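Local coordinates for lysosome-associated membrane glycoprotein 2 (Mus musculus, PDB 5GV3) that acts in lysosome biogenesis, autophagy and lysosomal acidification, the last by directly inhibiting the proton channel TMEM175, at residues I60-Q63 with S69-V72. Numbering follows the deposited sequence.
Sequences IMIQ and SWAV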
loop_
_atom_site.group_PDB
_atom_site.type_symbol
_atom_site.label_atom_id
_atom_site.label_comp_id
_atom_site.label_asym_id
_atom_site.label_seq_id
_atom_site.Cartn_x
_atom_site.Cartn_y
_atom_site.Cartn_z
ATOM N N ILE A 60 7.457 2.193 2.517
ATOM C CA ILE A 60 6.302 2.695 3.231
ATOM C C ILE A 60 5.652 1.574 4.014
ATOM O O ILE A 60 5.447 0.476 3.497
ATOM C CB ILE A 60 5.272 3.316 2.288
ATOM C CG1 ILE A 60 5.782 4.656 1.753
ATOM C CG2 ILE A 60 3.949 3.521 2.993
ATOM C CD1 ILE A 60 4.886 5.220 0.659
ATOM N N MET A 61 5.350 1.859 5.274
ATOM C CA MET A 61 4.634 0.915 6.116
ATOM C C MET A 61 3.390 1.556 6.724
ATOM O O MET A 61 3.431 2.683 7.189
ATOM C CB MET A 61 5.552 0.381 7.211
ATOM C CG MET A 61 6.792 -0.305 6.667
ATOM S SD MET A 61 7.888 -0.903 7.962
ATOM C CE MET A 61 6.857 -2.178 8.690
ATOM N N ILE A 62 2.265 0.855 6.651
ATOM C CA ILE A 62 1.018 1.371 7.192
ATOM C C ILE A 62 0.455 0.402 8.227
ATOM O O ILE A 62 0.359 -0.788 7.961
ATOM C CB ILE A 62 -0.011 1.609 6.078
ATOM C CG1 ILE A 62 0.532 2.634 5.067
ATOM C CG2 ILE A 62 -1.343 2.052 6.665
ATOM C CD1 ILE A 62 0.720 4.047 5.643
ATOM N N GLN A 63 0.104 0.899 9.408
ATOM C CA GLN A 63 -0.559 0.054 10.404
ATOM C C GLN A 63 -1.954 0.589 10.685
ATOM O O GLN A 63 -2.182 1.795 10.669
ATOM C CB GLN A 63 0.242 -0.028 11.712
ATOM C CG GLN A 63 1.722 -0.298 11.539
ATOM C CD GLN A 63 2.493 0.941 11.105
ATOM O OE1 GLN A 63 2.196 2.050 11.537
ATOM N NE2 GLN A 63 3.470 0.754 10.233
ATOM N N SER A 69 -1.679 -4.622 8.748
ATOM C CA SER A 69 -0.489 -3.860 8.433
ATOM C C SER A 69 -0.242 -4.021 6.935
ATOM O O SER A 69 -0.711 -4.979 6.321
ATOM C CB SER A 69 0.711 -4.336 9.250
ATOM O OG SER A 69 1.024 -5.679 8.959
ATOM N N TRP A 70 0.470 -3.068 6.349
ATOM C CA TRP A 70 0.658 -3.032 4.907
ATOM C C TRP A 70 1.994 -2.380 4.600
ATOM O O TRP A 70 2.404 -1.433 5.280
ATOM C CB TRP A 70 -0.494 -2.276 4.237
ATOM C CG TRP A 70 -0.396 -2.168 2.747
ATOM C CD1 TRP A 70 -0.908 -3.031 1.829
ATOM C CD2 TRP A 70 0.267 -1.136 2.004
ATOM N NE1 TRP A 70 -0.617 -2.598 0.557
ATOM C CE2 TRP A 70 0.107 -1.439 0.637
ATOM C CE3 TRP A 70 0.977 0.018 2.361
ATOM C CZ2 TRP A 70 0.636 -0.629 -0.377
ATOM C CZ3 TRP A 70 1.495 0.823 1.352
ATOM C CH2 TRP A 70 1.316 0.495 0.001
ATOM N N ALA A 71 2.683 -2.886 3.586
ATOM C CA ALA A 71 4.010 -2.371 3.259
ATOM C C ALA A 71 4.281 -2.429 1.760
ATOM O O ALA A 71 3.644 -3.196 1.036
ATOM C CB ALA A 71 5.083 -3.147 4.026
ATOM N N VAL A 72 5.247 -1.632 1.313
ATOM C CA VAL A 72 5.652 -1.603 -0.089
ATOM C C VAL A 72 7.122 -1.210 -0.209
ATOM O O VAL A 72 7.648 -0.463 0.611
ATOM C CB VAL A 72 4.764 -0.633 -0.926
ATOM C CG1 VAL A 72 4.783 0.781 -0.351
ATOM C CG2 VAL A 72 5.160 -0.637 -2.407
#
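With CG anti to the backbone N (chi1 180°), the indole of Trp-70 lies beside Ile-62 and reaches Ile-60, whose CG2 is likewise anti to its own N. The two strands form an antiparallel beta hairpin at one edge of a four-stranded antiparallel sheet in the first lumenal domain, and strand 68-76 continues the pairing to strand 81-91. CG2 of Ile-60 meets the ring edge in its plane, 4.0 Å from CZ3 of Trp-70, whereas CG1 of Ile-62 approaches CE3 of the same ring obliquely at 3.8 Å. Further along this buried face, CB of Ile-60 packs on CG1 of Val-72. Leu-14, Ala-16, Trp-18 and Met-20 of strand 11-28 pack against Ile-60, Ile-62 and Trp-70, so that the domain's two sheets meet here; the indole NE1 is hydrogen-bonded to Tyr-140 OH. The partly exposed face carries Met-61, Gln-63, Ser-69 and Ala-71, and OE1 of Gln-63 is hydrogen-bonded to Thr-45 OG1. Ile-60 pairs with Val-72 and Ile-62 with Trp-70, each through two backbone hydrogen bonds. The shortest runs almost straight from Ile-62 N to Trp-70 O, 2.7 Å long with 171° at the hydrogen, and that oxygen also receives a CA-H...O contact from Met-61 CA at 3.3 Å.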